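Local coordinates for glycosyl hydrolase family 2, TIM barrel domain protein (Faecalibacterium prausnitzii A2-165, PDB 6ED2) that probably hydrolyses beta-glucuronides as a gut bacterial beta-glucuronidase of glycosyl hydrolase family 2, and binds magnesium, at residues A[217-221]-A[222-226]; A[300-304]-A[305-309]; A[524-528]-A[529-533]. One frame throughout, in Å; residues are numbered along the deposited sequence.

Interaction 1. Residues A[217-221]-A[222-226]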
loop_
_atom_site.group_PDB
_atom_site.type_symbol
_atom_site.label_atom_id
_atom_site.label_comp_id
_atom_site.label_asym_id
_atom_site.label_seq_id
_atom_site.Cartn_x
_atom_site.Cartn_y
_atom_site.Cartn_z
ATOM N N TYR A 217 -5.079 -46.598 -19.901
ATOM C CA TYR A 217 -6.496 -46.700 -19.585
ATOM C C TYR A 217 -7.329 -46.793 -20.854
ATOM O O TYR A 217 -6.980 -46.232 -21.899
ATOM C CB TYR A 217 -6.953 -45.501 -18.717
ATOM C CG TYR A 217 -6.127 -45.413 -17.449
ATOM C CD1 TYR A 217 -6.541 -46.051 -16.284
ATOM C CD2 TYR A 217 -4.904 -44.767 -17.442
ATOM C CE1 TYR A 217 -5.785 -46.003 -15.140
ATOM C CE2 TYR A 217 -4.127 -44.724 -16.302
ATOM C CZ TYR A 217 -4.582 -45.335 -15.151
ATOM O OH TYR A 217 -3.816 -45.298 -14.020
ATOM N N ARG A 218 -8.441 -47.510 -20.734
ATOM C CA ARG A 218 -9.354 -47.743 -21.838
ATOM C C ARG A 218 -10.760 -47.837 -21.262
ATOM O O ARG A 218 -10.994 -48.581 -20.300
ATOM C CB ARG A 218 -8.952 -49.024 -22.576
ATOM C CG ARG A 218 -9.868 -49.480 -23.680
ATOM C CD ARG A 218 -9.217 -50.659 -24.446
ATOM N NE ARG A 218 -8.745 -51.716 -23.538
ATOM C CZ ARG A 218 -7.465 -52.028 -23.314
ATOM N NH1 ARG A 218 -7.151 -53.007 -22.460
ATOM N NH2 ARG A 218 -6.492 -51.380 -23.947
ATOM N N LEU A 219 -11.684 -47.067 -21.827
ATOM C CA LEU A 219 -13.078 -47.129 -21.415
ATOM C C LEU A 219 -13.829 -48.147 -22.267
ATOM O O LEU A 219 -13.596 -48.255 -23.474
ATOM C CB LEU A 219 -13.729 -45.749 -21.527
ATOM C CG LEU A 219 -12.954 -44.600 -20.870
ATOM C CD1 LEU A 219 -13.773 -43.317 -20.878
ATOM C CD2 LEU A 219 -12.514 -44.952 -19.456
ATOM N N THR A 220 -14.716 -48.905 -21.633
ATOM C CA THR A 220 -15.500 -49.937 -22.309
ATOM C C THR A 220 -16.980 -49.677 -22.063
ATOM O O THR A 220 -17.352 -48.735 -21.364
ATOM C CB THR A 220 -15.097 -51.339 -21.839
ATOM O OG1 THR A 220 -15.480 -51.515 -20.473
ATOM C CG2 THR A 220 -13.589 -51.527 -21.964
ATOM N N GLU A 221 -17.834 -50.528 -22.636
ATOM C CA GLU A 221 -19.271 -50.322 -22.470
ATOM C C GLU A 221 -19.719 -50.559 -21.031
ATOM O O GLU A 221 -20.617 -49.865 -20.536
ATOM C CB GLU A 221 -20.052 -51.224 -23.429
ATOM C CG GLU A 221 -21.561 -51.316 -23.125
ATOM C CD GLU A 221 -22.369 -50.139 -23.671
ATOM O OE1 GLU A 221 -22.379 -49.054 -23.034
ATOM O OE2 GLU A 221 -23.004 -50.309 -24.736
ATOM N N THR A 222 -19.091 -51.507 -20.339
ATOM C CA THR A 222 -19.459 -51.863 -18.975
ATOM C C THR A 222 -18.490 -51.340 -17.923
ATOM O O THR A 222 -18.702 -51.592 -16.732
ATOM C CB THR A 222 -19.553 -53.381 -18.844
ATOM O OG1 THR A 222 -18.322 -53.960 -19.296
ATOM C CG2 THR A 222 -20.700 -53.905 -19.688
ATOM N N GLY A 223 -17.424 -50.648 -18.318
ATOM C CA GLY A 223 -16.534 -50.085 -17.327
ATOM C C GLY A 223 -15.237 -49.611 -17.932
ATOM O O GLY A 223 -15.237 -48.789 -18.849
ATOM N N ALA A 224 -14.122 -50.143 -17.443
ATOM C CA ALA A 224 -12.828 -49.701 -17.920
ATOM C C ALA A 224 -11.828 -50.827 -17.759
ATOM O O ALA A 224 -12.056 -51.791 -17.024
ATOM C CB ALA A 224 -12.357 -48.451 -17.172
ATOM N N GLU A 225 -10.717 -50.692 -18.464
ATOM C CA GLU A 225 -9.604 -51.620 -18.366
ATOM C C GLU A 225 -8.314 -50.839 -18.181
ATOM O O GLU A 225 -8.117 -49.793 -18.800
ATOM C CB GLU A 225 -9.496 -52.506 -19.614
ATOM C CG GLU A 225 -10.800 -53.176 -19.977
ATOM C CD GLU A 225 -10.634 -54.250 -21.023
ATOM O OE1 GLU A 225 -11.451 -55.199 -21.030
ATOM O OE2 GLU A 225 -9.695 -54.135 -21.842
ATOM N N ILE A 226 -7.445 -51.353 -17.322
ATOM C CA ILE A 226 -6.142 -50.771 -17.060
ATOM C C ILE A 226 -5.108 -51.804 -17.461
ATOM O O ILE A 226 -5.035 -52.872 -16.842
ATOM C CB ILE A 226 -5.960 -50.392 -15.576
ATOM C CG1 ILE A 226 -7.149 -49.571 -15.057
ATOM C CG2 ILE A 226 -4.640 -49.664 -15.400
ATOM C CD1 ILE A 226 -7.216 -49.460 -13.516
HETATM O O HOH W 1 -14.486 -53.148 -18.701
#
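R218 lays the edge of its guanidinium against the carboxylate of E225, the residue across from it on the next strand. NE and NH1 approach side-on and both close on one oxygen: E225 OE2 lies 3.1 Å from R218 NE and 2.9 Å from R218 NH1. The NH1 bond uses the anti lone pair of OE2, and the carboxylate and guanidinium planes stand 82° apart. R218 runs out extended (chi1 175°) and then bends at chi3 (50°), bringing NE and NH1 back towards E225; NH1 also forms a salt bridge with D227. T220 CG2 packs crosswise on E225 CG at 3.8 Å. On the other face, Y217 and I226 run side by side, with Y217 CD1 3.8 Å from I226 CG1, and I295 lies against both. T220 N donates to G223 O at 2.8 Å, while T220 OG1 accepts a weak bond from G223 N and holds a water. A side chain at G223 would collide with the carbonyl oxygen of T222, so glycine fits here. With E221 and T222 as the two-residue connection, this is the closed end of a beta hairpin of strands 210-219 and 223-232, within the family 2 beta domain.

Interaction 2. Residues A[300-304]-A[305-309]; sequences FEIRH and GRFLL
F300 and F307 bring their rings together obliquely on one face of a short beta hairpin, F300 CZ lying 3.6 Å from F307 CD1. A chi1 of -175° swings the F300 ring across to the partner strand, past L308 O to F307, while its edge meets L309 CB. F307 holds CG anti to its own carbonyl carbon (chi1 -63°), beside I302, whose CG1 lies 4.0 Å from F307 CD1 as the two side chains point the same way. With F300 cut back to an alanine, F307 CD1 and CB would probably lose their aromatic neighbour and a gap would open beside L309 CB. On the other face L308 CD1 touches R303 CB at 3.9 Å. R303 folds back at chi2, and R303 NH1 donates to I302 O at 3.0 Å. Paired backbone bonds join E301 with L308 and R303 with R306, and a type I' turn from R303 to R306 puts H304 and G305 at positive phi. The hairpin leads into barrel strand 312-320, which pairs with 306-309. Its chemistry is split by face: F300, I302, F307 and L309 make an apolar side joined by P469 and P530, whereas the other carries L308, the base of R306, whose charged end goes to Q575, and R303, held mainly by I302 O, with E301 only loosely paired to it by charge.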
loop_
_atom_site.group_PDB
_atom_site.type_symbol
_atom_site.label_atom_id
_atom_site.label_comp_id
_atom_site.label_asym_id
_atom_site.label_seq_id
_atom_site.Cartn_x
_atom_site.Cartn_y
_atom_site.Cartn_z
ATOM N N PHE A 300 -7.073 -39.482 -21.910
ATOM C CA PHE A 300 -6.876 -38.120 -22.382
ATOM C C PHE A 300 -6.104 -38.128 -23.695
ATOM O O PHE A 300 -5.039 -38.745 -23.784
ATOM C CB PHE A 300 -6.144 -37.283 -21.336
ATOM C CG PHE A 300 -6.006 -35.843 -21.712
ATOM C CD1 PHE A 300 -6.973 -34.926 -21.350
ATOM C CD2 PHE A 300 -4.909 -35.404 -22.434
ATOM C CE1 PHE A 300 -6.842 -33.575 -21.698
ATOM C CE2 PHE A 300 -4.775 -34.072 -22.786
ATOM C CZ PHE A 300 -5.747 -33.155 -22.414
ATOM N N GLU A 301 -6.632 -37.424 -24.698
ATOM C CA GLU A 301 -6.025 -37.391 -26.025
ATOM C C GLU A 301 -6.590 -36.219 -26.814
ATOM O O GLU A 301 -7.702 -35.749 -26.557
ATOM C CB GLU A 301 -6.276 -38.696 -26.782
ATOM C CG GLU A 301 -7.756 -38.947 -27.032
ATOM C CD GLU A 301 -8.008 -40.202 -27.876
ATOM O OE1 GLU A 301 -9.191 -40.544 -28.079
ATOM O OE2 GLU A 301 -7.028 -40.838 -28.341
ATOM N N ILE A 302 -5.817 -35.764 -27.790
ATOM C CA ILE A 302 -6.301 -34.792 -28.764
ATOM C C ILE A 302 -6.935 -35.543 -29.930
ATOM O O ILE A 302 -6.265 -36.337 -30.601
ATOM C CB ILE A 302 -5.167 -33.890 -29.265
ATOM C CG1 ILE A 302 -4.567 -33.090 -28.111
ATOM C CG2 ILE A 302 -5.685 -32.966 -30.376
ATOM C CD1 ILE A 302 -3.275 -32.378 -28.493
ATOM N N ARG A 303 -8.223 -35.290 -30.176
ATOM C CA ARG A 303 -8.892 -35.750 -31.385
ATOM C C ARG A 303 -9.839 -34.659 -31.855
ATOM O O ARG A 303 -10.477 -33.984 -31.038
ATOM C CB ARG A 303 -9.668 -37.073 -31.174
ATOM C CG ARG A 303 -8.797 -38.344 -30.979
ATOM C CD ARG A 303 -7.799 -38.613 -32.144
ATOM N NE ARG A 303 -7.110 -39.911 -32.018
ATOM C CZ ARG A 303 -5.861 -40.075 -31.572
ATOM N NH1 ARG A 303 -5.137 -39.022 -31.194
ATOM N NH2 ARG A 303 -5.334 -41.295 -31.499
ATOM N N HIS A 304 -9.922 -34.479 -33.174
ATOM C CA HIS A 304 -10.804 -33.475 -33.765
ATOM C C HIS A 304 -10.464 -32.086 -33.237
ATOM O O HIS A 304 -11.346 -31.260 -32.985
ATOM C CB HIS A 304 -12.279 -33.808 -33.516
ATOM C CG HIS A 304 -12.681 -35.168 -34.006
ATOM N ND1 HIS A 304 -12.618 -35.530 -35.338
ATOM C CD2 HIS A 304 -13.137 -36.257 -33.340
ATOM C CE1 HIS A 304 -13.015 -36.783 -35.468
ATOM N NE2 HIS A 304 -13.338 -37.245 -34.273
ATOM N N GLY A 305 -9.165 -31.841 -33.053
ATOM C CA GLY A 305 -8.682 -30.548 -32.602
ATOM C C GLY A 305 -9.159 -30.129 -31.229
ATOM O O GLY A 305 -9.196 -28.927 -30.941
ATOM N N ARG A 306 -9.524 -31.094 -30.369
ATOM C CA ARG A 306 -10.006 -30.823 -29.020
ATOM C C ARG A 306 -9.250 -31.689 -28.019
ATOM O O ARG A 306 -8.847 -32.814 -28.335
ATOM C CB ARG A 306 -11.507 -31.098 -28.900
ATOM C CG ARG A 306 -12.358 -30.230 -29.798
ATOM C CD ARG A 306 -12.678 -28.926 -29.116
ATOM N NE ARG A 306 -14.089 -28.853 -28.759
ATOM C CZ ARG A 306 -14.573 -28.162 -27.731
ATOM N NH1 ARG A 306 -15.878 -28.157 -27.496
ATOM N NH2 ARG A 306 -13.757 -27.473 -26.941
ATOM N N PHE A 307 -9.055 -31.145 -26.808
ATOM C CA PHE A 307 -8.587 -31.928 -25.660
ATOM C C PHE A 307 -9.737 -32.798 -25.166
ATOM O O PHE A 307 -10.730 -32.279 -24.646
ATOM C CB PHE A 307 -8.095 -31.015 -24.535
ATOM C CG PHE A 307 -6.902 -30.176 -24.903
ATOM C CD1 PHE A 307 -5.665 -30.761 -25.112
ATOM C CD2 PHE A 307 -7.026 -28.802 -25.057
ATOM C CE1 PHE A 307 -4.566 -29.996 -25.491
ATOM C CE2 PHE A 307 -5.931 -28.023 -25.420
ATOM C CZ PHE A 307 -4.696 -28.623 -25.646
ATOM N N LEU A 308 -9.624 -34.116 -25.314
ATOM C CA LEU A 308 -10.690 -35.023 -24.898
ATOM C C LEU A 308 -10.291 -35.732 -23.608
ATOM O O LEU A 308 -9.295 -36.468 -23.575
ATOM C CB LEU A 308 -11.008 -36.041 -25.986
ATOM C CG LEU A 308 -11.653 -35.489 -27.264
ATOM C CD1 LEU A 308 -12.070 -36.648 -28.171
ATOM C CD2 LEU A 308 -12.840 -34.585 -26.947
ATOM N N LEU A 309 -11.077 -35.512 -22.560
ATOM C CA LEU A 309 -10.931 -36.189 -21.280
ATOM C C LEU A 309 -12.097 -37.152 -21.138
ATOM O O LEU A 309 -13.254 -36.719 -21.096
ATOM C CB LEU A 309 -10.918 -35.186 -20.121
ATOM C CG LEU A 309 -10.928 -35.761 -18.699
ATOM C CD1 LEU A 309 -9.700 -36.600 -18.444
ATOM C CD2 LEU A 309 -10.999 -34.632 -17.685
#

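Interaction 3. Residues A[524-528]-A[529-533]; sequences KVLHG and RPLIF
R529 turns its guanidinium back on the preceding chain and grips two backbone carbonyls with its edge. R529 NE donates to L526 O at 2.8 Å in an almost straight bond (170°), and R529 NH2 donates to V525 O at 3.0 Å, both oxygens lying close to the guanidinium plane. The backbone N of R529 also reaches L526 O, at 3.2 Å, from the opposite face of that carbonyl to NE, so one oxygen takes two donors from a single residue. The bend at chi3 (-62°) curls the chain round L526 O. Beside this grip L526 CD1 meets L531 CD1 at 4.0 Å, the two leucines crossing at about a right angle, and F573 packs on both. A type I' turn from L526 to R529 brings R529 back beside L526 O; H527 and G528 both have positive phi, and any side chain at G528 would crowd H527 O. Farther out, Q486 accepts from NH2 and A489 O from NH1, tying the arginine to the chain ahead of strand 492-495. Carbonyls of V525 and L526, where helix 508-525 runs out, thus receive donors from a cationic side chain, whose charge would probably interact favourably with the helix dipole.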
loop_
_atom_site.group_PDB
_atom_site.type_symbol
_atom_site.label_atom_id
_atom_site.label_comp_id
_atom_site.label_asym_id
_atom_site.label_seq_id
_atom_site.Cartn_x
_atom_site.Cartn_y
_atom_site.Cartn_z
ATOM N N LYS A 524 -2.963 -20.513 -40.009
ATOM C CA LYS A 524 -2.507 -21.108 -41.259
ATOM C C LYS A 524 -1.550 -22.268 -41.032
ATOM O O LYS A 524 -1.493 -23.173 -41.872
ATOM C CB LYS A 524 -1.837 -20.050 -42.136
ATOM C CG LYS A 524 -2.838 -19.168 -42.861
ATOM C CD LYS A 524 -2.212 -17.826 -43.249
ATOM C CE LYS A 524 -3.271 -16.853 -43.779
ATOM N NZ LYS A 524 -2.977 -15.419 -43.451
ATOM N N VAL A 525 -0.806 -22.281 -39.915
ATOM C CA VAL A 525 0.205 -23.316 -39.712
ATOM C C VAL A 525 -0.245 -24.439 -38.780
ATOM O O VAL A 525 0.472 -25.448 -38.668
ATOM C CB VAL A 525 1.535 -22.713 -39.207
ATOM C CG1 VAL A 525 1.984 -21.571 -40.114
ATOM C CG2 VAL A 525 1.419 -22.252 -37.752
ATOM N N LEU A 526 -1.417 -24.324 -38.142
ATOM C CA LEU A 526 -1.810 -25.267 -37.091
ATOM C C LEU A 526 -2.308 -26.596 -37.654
ATOM O O LEU A 526 -2.065 -27.656 -37.058
ATOM C CB LEU A 526 -2.896 -24.651 -36.205
ATOM C CG LEU A 526 -2.425 -23.737 -35.069
ATOM C CD1 LEU A 526 -3.570 -22.907 -34.566
ATOM C CD2 LEU A 526 -1.817 -24.532 -33.914
ATOM N N HIS A 527 -3.037 -26.557 -38.766
ATOM C CA HIS A 527 -3.538 -27.757 -39.447
ATOM C C HIS A 527 -4.297 -28.670 -38.482
ATOM O O HIS A 527 -3.976 -29.848 -38.304
ATOM C CB HIS A 527 -2.397 -28.507 -40.147
ATOM C CG HIS A 527 -1.526 -27.621 -40.988
ATOM N ND1 HIS A 527 -2.035 -26.785 -41.960
ATOM C CD2 HIS A 527 -0.184 -27.432 -40.996
ATOM C CE1 HIS A 527 -1.045 -26.118 -42.527
ATOM N NE2 HIS A 527 0.088 -26.481 -41.950
ATOM N N GLY A 528 -5.321 -28.103 -37.855
ATOM C CA GLY A 528 -6.202 -28.846 -36.985
ATOM C C GLY A 528 -5.798 -28.878 -35.520
ATOM O O GLY A 528 -6.654 -29.123 -34.671
ATOM N N ARG A 529 -4.534 -28.612 -35.205
ATOM C CA ARG A 529 -4.030 -28.731 -33.837
ATOM C C ARG A 529 -4.665 -27.687 -32.910
ATOM O O ARG A 529 -4.845 -26.532 -33.305
ATOM C CB ARG A 529 -2.512 -28.559 -33.820
ATOM C CG ARG A 529 -1.732 -29.752 -34.375
ATOM C CD ARG A 529 -0.234 -29.466 -34.458
ATOM N NE ARG A 529 0.092 -28.349 -35.350
ATOM C CZ ARG A 529 1.239 -27.671 -35.306
ATOM N NH1 ARG A 529 2.174 -27.969 -34.401
ATOM N NH2 ARG A 529 1.457 -26.680 -36.156
ATOM N N PRO A 530 -4.993 -28.057 -31.665
ATOM C CA PRO A 530 -5.350 -27.036 -30.663
ATOM C C PRO A 530 -4.191 -26.084 -30.409
ATOM O O PRO A 530 -3.013 -26.441 -30.517
ATOM C CB PRO A 530 -5.675 -27.852 -29.402
ATOM C CG PRO A 530 -5.771 -29.277 -29.833
ATOM C CD PRO A 530 -4.981 -29.417 -31.104
ATOM N N LEU A 531 -4.541 -24.845 -30.104
ATOM C CA LEU A 531 -3.600 -23.871 -29.583
ATOM C C LEU A 531 -4.097 -23.426 -28.215
ATOM O O LEU A 531 -5.305 -23.261 -28.008
ATOM C CB LEU A 531 -3.458 -22.673 -30.535
ATOM C CG LEU A 531 -2.384 -21.620 -30.229
ATOM C CD1 LEU A 531 -1.775 -21.048 -31.549
ATOM C CD2 LEU A 531 -2.969 -20.505 -29.360
ATOM N N ILE A 532 -3.172 -23.270 -27.270
ATOM C CA ILE A 532 -3.488 -22.697 -25.975
ATOM C C ILE A 532 -2.506 -21.578 -25.694
ATOM O O ILE A 532 -1.418 -21.500 -26.280
ATOM C CB ILE A 532 -3.446 -23.717 -24.823
ATOM C CG1 ILE A 532 -2.008 -24.095 -24.483
ATOM C CG2 ILE A 532 -4.266 -24.934 -25.148
ATOM C CD1 ILE A 532 -1.936 -24.946 -23.224
ATOM N N PHE A 533 -2.905 -20.703 -24.781
ATOM C CA PHE A 533 -2.010 -19.683 -24.268
ATOM C C PHE A 533 -1.494 -20.124 -22.909
ATOM O O PHE A 533 -2.270 -20.501 -22.025
ATOM C CB PHE A 533 -2.711 -18.327 -24.213
ATOM C CG PHE A 533 -2.939 -17.743 -25.583
ATOM C CD1 PHE A 533 -2.004 -16.896 -26.149
ATOM C CD2 PHE A 533 -4.061 -18.098 -26.327
ATOM C CE1 PHE A 533 -2.195 -16.393 -27.431
ATOM C CE2 PHE A 533 -4.273 -17.584 -27.601
ATOM C CZ PHE A 533 -3.338 -16.743 -28.154
#

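In the fold
Interaction 1 lies at the surface, whereas interactions 2 and 3 are partly buried in the TIM barrel domain. Interactions 1 and 2 are both antiparallel hairpins, their centres 18 Å apart without touching, but the first belongs to a separate three-stranded sheet and carries a cross-strand salt bridge on its exposed side, while the second puts aromatic and aliphatic side chains on its inner face. Interaction 3 instead joins a helix to a barrel strand, with an arginine bound to backbone carbonyls. Interactions 2 and 3 meet directly: F307 CE2 lies 3.5 Å from I532 CG2, and P530 rests on I302, G305 and F307, so the hairpin 300-309 packs against the start of strand 531-535.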